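Serine acetyltransferase (Bacteroides vulgatus ATCC 8482, PDB 3F1X) probably transfers an acetyl group to L-serine, a step of amino-acid biosynthesis. Local coordinates at residues I177-T182 with I193-Q198; K224-V229 with I259-A264. All coordinates share one frame; numbering follows the deposited sequence.

Contact 1. Residues I177-T182 with I193-Q198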
loop_
_atom_site.group_PDB
_atom_site.type_symbol
_atom_site.label_atom_id
_atom_site.label_comp_id
_atom_site.label_asym_id
_atom_site.label_seq_id
_atom_site.Cartn_x
_atom_site.Cartn_y
_atom_site.Cartn_z
ATOM N N ILE A 177 -1.375 1.419 27.163
ATOM C CA ILE A 177 -1.025 2.313 26.074
ATOM C C ILE A 177 0.224 3.179 26.298
ATOM O O ILE A 177 1.018 3.351 25.374
ATOM C CB ILE A 177 -2.216 3.220 25.712
ATOM C CG1 ILE A 177 -3.402 2.354 25.273
ATOM C CG2 ILE A 177 -1.849 4.159 24.589
ATOM C CD1 ILE A 177 -3.070 1.374 24.152
ATOM N N PRO A 178 0.421 3.731 27.509
ATOM C CA PRO A 178 1.620 4.563 27.725
ATOM C C PRO A 178 2.946 3.829 27.489
ATOM O O PRO A 178 3.845 4.356 26.838
ATOM C CB PRO A 178 1.472 5.019 29.178
ATOM C CG PRO A 178 -0.034 5.048 29.372
ATOM C CD PRO A 178 -0.457 3.755 28.692
ATOM N N ARG A 179 3.056 2.616 28.017
ATOM C CA ARG A 179 4.267 1.818 27.865
ATOM C C ARG A 179 4.460 1.450 26.394
ATOM O O ARG A 179 5.580 1.406 25.884
ATOM C CB ARG A 179 4.169 0.555 28.726
ATOM C CG ARG A 179 5.449 -0.263 28.809
ATOM C CD ARG A 179 6.619 0.560 29.336
ATOM N NE ARG A 179 7.858 -0.222 29.373
ATOM C CZ ARG A 179 8.161 -1.118 30.311
ATOM N NH1 ARG A 179 7.322 -1.355 31.311
ATOM N NH2 ARG A 179 9.308 -1.782 30.245
ATOM N N PHE A 180 3.350 1.188 25.718
ATOM C CA PHE A 180 3.365 0.858 24.303
ATOM C C PHE A 180 4.023 2.000 23.556
ATOM O O PHE A 180 4.904 1.795 22.721
ATOM C CB PHE A 180 1.939 0.711 23.800
ATOM C CG PHE A 180 1.626 -0.640 23.275
ATOM C CD1 PHE A 180 1.956 -0.985 21.967
ATOM C CD2 PHE A 180 0.991 -1.578 24.086
ATOM C CE1 PHE A 180 1.656 -2.245 21.468
ATOM C CE2 PHE A 180 0.686 -2.847 23.595
ATOM C CZ PHE A 180 1.021 -3.182 22.281
ATOM N N ILE A 181 3.582 3.212 23.864
ATOM C CA ILE A 181 4.112 4.394 23.216
ATOM C C ILE A 181 5.594 4.647 23.493
ATOM O O ILE A 181 6.331 5.007 22.568
ATOM C CB ILE A 181 3.252 5.634 23.584
ATOM C CG1 ILE A 181 1.876 5.488 22.911
ATOM C CG2 ILE A 181 3.971 6.931 23.184
ATOM C CD1 ILE A 181 0.906 6.634 23.143
ATOM N N THR A 182 6.054 4.460 24.733
ATOM C CA THR A 182 7.474 4.696 24.997
ATOM C C THR A 182 8.356 3.617 24.384
ATOM O O THR A 182 9.456 3.910 23.916
ATOM C CB THR A 182 7.804 4.823 26.519
ATOM O OG1 THR A 182 7.345 3.665 27.232
ATOM C CG2 THR A 182 7.170 6.088 27.093
ATOM N N ILE A 193 12.533 5.476 27.938
ATOM C CA ILE A 193 12.040 6.280 29.057
ATOM C C ILE A 193 10.720 5.683 29.546
ATOM O O ILE A 193 9.763 5.608 28.779
ATOM C CB ILE A 193 11.753 7.743 28.618
ATOM C CG1 ILE A 193 12.961 8.327 27.884
ATOM C CG2 ILE A 193 11.416 8.600 29.847
ATOM C CD1 ILE A 193 12.676 9.656 27.197
ATOM N N HIS A 194 10.664 5.262 30.809
ATOM C CA HIS A 194 9.427 4.692 31.353
ATOM C C HIS A 194 8.420 5.822 31.486
ATOM O O HIS A 194 8.749 6.899 31.969
ATOM C CB HIS A 194 9.651 4.060 32.729
ATOM C CG HIS A 194 8.446 3.343 33.265
ATOM N ND1 HIS A 194 8.241 1.990 33.089
ATOM C CD2 HIS A 194 7.366 3.799 33.947
ATOM C CE1 HIS A 194 7.089 1.644 33.639
ATOM N NE2 HIS A 194 6.539 2.723 34.166
ATOM N N PRO A 195 7.171 5.583 31.070
ATOM C CA PRO A 195 6.142 6.616 31.153
ATOM C C PRO A 195 5.936 7.218 32.542
ATOM O O PRO A 195 5.481 8.350 32.662
ATOM C CB PRO A 195 4.897 5.908 30.604
ATOM C CG PRO A 195 5.153 4.474 30.866
ATOM C CD PRO A 195 6.614 4.329 30.537
ATOM N N GLY A 196 6.297 6.469 33.581
ATOM C CA GLY A 196 6.133 6.956 34.941
ATOM C C GLY A 196 7.211 7.918 35.410
ATOM O O GLY A 196 7.058 8.575 36.437
ATOM N N ALA A 197 8.313 8.002 34.681
ATOM C CA ALA A 197 9.370 8.919 35.080
ATOM C C ALA A 197 8.794 10.331 35.119
ATOM O O ALA A 197 7.813 10.622 34.437
ATOM C CB ALA A 197 10.528 8.857 34.089
ATOM N N GLN A 198 9.402 11.192 35.931
ATOM C CA GLN A 198 8.983 12.587 36.058
ATOM C C GLN A 198 10.136 13.417 35.501
ATOM O O GLN A 198 11.267 13.312 35.967
ATOM C CB GLN A 198 8.727 12.925 37.532
ATOM C CG GLN A 198 8.305 14.365 37.804
ATOM C CD GLN A 198 6.950 14.716 37.205
ATOM O OE1 GLN A 198 6.804 14.836 35.985
ATOM N NE2 GLN A 198 5.948 14.882 38.069
HETATM O O HOH W 1 11.290 5.473 25.295
#
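P195 presses its ring against the side of helix 177-189 where T182 and P178 face it, at the junction of the helical N-terminal part of the chain with the left-handed parallel beta-helix that follows. P195 buries the most surface here, followed by T182 and R179. The proline stands at the second position of a type I beta turn from H194 to A197, closed by the bond from A197 N to H194 O, and the turn presents its ring to the helix. Its CB meets P178 CB at 3.8 Å, a purely apolar touch between two pyrrolidines, while its CD comes within 3.4 Å of T182 OG1. T182 and P195 cross at about a right angle. With OG1 set between backbone N and carbonyl carbon (chi1 55°), the threonine turns its hydroxyl to the proline, and T182 CG2 comes to lie 3.1 Å from I193 O. No direct hydrogen bond joins the two segments. R179, bent at chi2, runs past the proline, its CD 4.0 Å from P195 CD, and the R179 and H194 side chains then cross at about a right angle, guanidinium and imidazole planes 57° apart. H194 ND1 lies over one face of the guanidinium, whereas R179 NH1 sits at the edge of the imidazole, 3.8 Å from H194 CE1. The charge of R179 is answered by a salt bridge from NE to E183 on the same helix, and Y154 of the second subunit packs on the arginine. Helix 155-171 packs on the contact through A166, against T182, and Y163, against I193. A single water completes the junction, donating to T182 O at 2.8 Å and accepting from I193 N.

Contact 2. Residues K224-V229 with I259-A264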
loop_
_atom_site.group_PDB
_atom_site.type_symbol
_atom_site.label_atom_id
_atom_site.label_comp_id
_atom_site.label_asym_id
_atom_site.label_seq_id
_atom_site.Cartn_x
_atom_site.Cartn_y
_atom_site.Cartn_z
ATOM N N LYS A 224 20.710 17.424 31.133
ATOM C CA LYS A 224 21.188 16.855 29.877
ATOM C C LYS A 224 21.815 15.491 30.116
ATOM O O LYS A 224 22.642 15.328 31.005
ATOM C CB LYS A 224 22.227 17.777 29.221
ATOM C CG LYS A 224 22.852 17.180 27.958
ATOM C CD LYS A 224 23.950 18.056 27.357
ATOM C CE LYS A 224 23.399 19.333 26.750
ATOM N NZ LYS A 224 24.445 20.036 25.939
ATOM N N LEU A 225 21.408 14.517 29.314
ATOM C CA LEU A 225 21.916 13.155 29.407
ATOM C C LEU A 225 22.526 12.780 28.065
ATOM O O LEU A 225 22.038 13.205 27.019
ATOM C CB LEU A 225 20.768 12.188 29.720
ATOM C CG LEU A 225 20.463 11.741 31.154
ATOM C CD1 LEU A 225 20.592 12.880 32.154
ATOM C CD2 LEU A 225 19.064 11.143 31.164
ATOM N N TYR A 226 23.590 11.986 28.097
ATOM C CA TYR A 226 24.249 11.537 26.881
ATOM C C TYR A 226 23.904 10.074 26.613
ATOM O O TYR A 226 23.248 9.422 27.429
ATOM C CB TYR A 226 25.768 11.706 27.014
ATOM C CG TYR A 226 26.230 13.116 26.735
ATOM C CD1 TYR A 226 26.793 13.447 25.509
ATOM C CD2 TYR A 226 26.085 14.123 27.687
ATOM C CE1 TYR A 226 27.208 14.758 25.224
ATOM C CE2 TYR A 226 26.495 15.443 27.414
ATOM C CZ TYR A 226 27.053 15.749 26.183
ATOM O OH TYR A 226 27.450 17.035 25.899
ATOM N N GLN A 227 24.347 9.572 25.464
ATOM C CA GLN A 227 24.107 8.190 25.065
ATOM C C GLN A 227 24.555 7.205 26.148
ATOM O O GLN A 227 25.532 7.452 26.862
ATOM C CB GLN A 227 24.870 7.877 23.766
ATOM C CG GLN A 227 26.389 8.107 23.863
ATOM C CD GLN A 227 26.808 9.533 23.532
ATOM O OE1 GLN A 227 25.996 10.450 23.563
ATOM N NE2 GLN A 227 28.093 9.723 23.221
ATOM N N GLY A 228 23.830 6.092 26.251
ATOM C CA GLY A 228 24.157 5.043 27.203
ATOM C C GLY A 228 23.941 5.314 28.685
ATOM O O GLY A 228 24.252 4.467 29.522
ATOM N N VAL A 229 23.415 6.481 29.030
ATOM C CA VAL A 229 23.196 6.794 30.432
ATOM C C VAL A 229 22.004 6.043 31.007
ATOM O O VAL A 229 20.920 6.029 30.413
ATOM C CB VAL A 229 22.988 8.304 30.630
ATOM C CG1 VAL A 229 22.497 8.586 32.042
ATOM C CG2 VAL A 229 24.295 9.028 30.371
ATOM N N ILE A 259 24.377 17.297 34.341
ATOM C CA ILE A 259 24.826 16.716 33.084
ATOM C C ILE A 259 25.425 15.352 33.407
ATOM O O ILE A 259 26.225 15.229 34.333
ATOM C CB ILE A 259 25.927 17.567 32.400
ATOM C CG1 ILE A 259 25.413 18.974 32.098
ATOM C CG2 ILE A 259 26.364 16.896 31.102
ATOM C CD1 ILE A 259 26.472 19.879 31.481
ATOM N N VAL A 260 25.021 14.329 32.659
ATOM C CA VAL A 260 25.552 12.984 32.854
ATOM C C VAL A 260 26.122 12.540 31.512
ATOM O O VAL A 260 25.387 12.401 30.529
ATOM C CB VAL A 260 24.463 11.984 33.267
ATOM C CG1 VAL A 260 25.108 10.663 33.647
ATOM C CG2 VAL A 260 23.639 12.545 34.429
ATOM N N TYR A 261 27.430 12.324 31.462
ATOM C CA TYR A 261 28.055 11.927 30.217
ATOM C C TYR A 261 27.913 10.461 29.861
ATOM O O TYR A 261 27.427 9.646 30.642
ATOM C CB TYR A 261 29.526 12.329 30.207
ATOM C CG TYR A 261 29.700 13.811 30.048
ATOM C CD1 TYR A 261 29.921 14.628 31.146
ATOM C CD2 TYR A 261 29.604 14.405 28.794
ATOM C CE1 TYR A 261 30.049 16.016 31.005
ATOM C CE2 TYR A 261 29.728 15.788 28.639
ATOM C CZ TYR A 261 29.953 16.587 29.753
ATOM O OH TYR A 261 30.105 17.947 29.617
ATOM N N SER A 262 28.374 10.156 28.658
ATOM C CA SER A 262 28.305 8.840 28.049
ATOM C C SER A 262 28.472 7.583 28.899
ATOM O O SER A 262 29.466 7.414 29.610
ATOM C CB SER A 262 29.292 8.791 26.884
ATOM O OG SER A 262 29.098 7.606 26.141
ATOM N N ASN A 263 27.474 6.706 28.788
ATOM C CA ASN A 263 27.429 5.411 29.457
ATOM C C ASN A 263 27.449 5.319 30.982
ATOM O O ASN A 263 27.552 4.221 31.518
ATOM C CB ASN A 263 28.532 4.500 28.885
ATOM C CG ASN A 263 28.220 4.031 27.471
ATOM O OD1 ASN A 263 27.076 3.747 27.162
ATOM N ND2 ASN A 263 29.238 3.938 26.617
ATOM N N ALA A 264 27.334 6.442 31.683
ATOM C CA ALA A 264 27.340 6.403 33.143
ATOM C C ALA A 264 26.080 5.739 33.684
ATOM O O ALA A 264 24.994 5.907 33.136
ATOM C CB ALA A 264 27.470 7.807 33.716
#
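K224 opens the pairing with I259 in parallel register: its O accepts the N-H of V260 at 3.1 Å, and the CA-H of I259 leans on the same oxygen. L225 lies beside V260, both side chains pointing the same way, with L225 CD1 3.8 Å from V260 CG2. At Y226 the backbone N donates to V260 O, the donor almost in line with the carbonyl. With CG anti to its carbonyl carbon (chi1 -81°), the Y226 ring lies alongside that of Y261 in an offset stack, centroids 4.8 Å apart and planes at 29°. Y261 CD2 sits over one face of the Y226 ring, near the rim, while I259 CG2 approaches the edge of that ring. A serine in place of Y226 would probably leave the Y261 ring without its stacking partner and open a gap beside I259 CG2. Q227 O takes the straight bond from N263 N, 2.8 Å with 168° at the hydrogen. G228 has a positive phi, and its CA lies 3.2 Å from N263 OD1, where a CB would clash. N263 ND2 turns to N263 O of the third subunit, and S262 OG bonds T230 OG1 there. V229 then meets V260, V229 CG1 to V260 CG1 at 3.7 Å, crossing it obliquely. Two type II beta turns, Y226 to V229 and Y261 to A264, thus stack in register at one corner of successive coils, as in the left-handed parallel beta-helix of hexapeptide-repeat acyltransferases.

Running from the N terminus, the chain first forms a series of helices, the last of them 177-189. Contact 1 closes a short loop, ten residues mostly of that helix, and sets the first turn of the beta-helix against the helical part. The chain then winds on through its coils until contact 2 closes a longer loop of 29 residues, partly unmodelled, and joins two strands adjacent in one sheet, 224-226 and 259-260. The two closures follow in series, without crossing or nesting. The centres of contacts 1 and 2 lie about 20 Å apart, and the nearest atoms of contacts 1 and 2 about 7 Å, without touching. Both reach the second subunit, and contact 2 also meets the third.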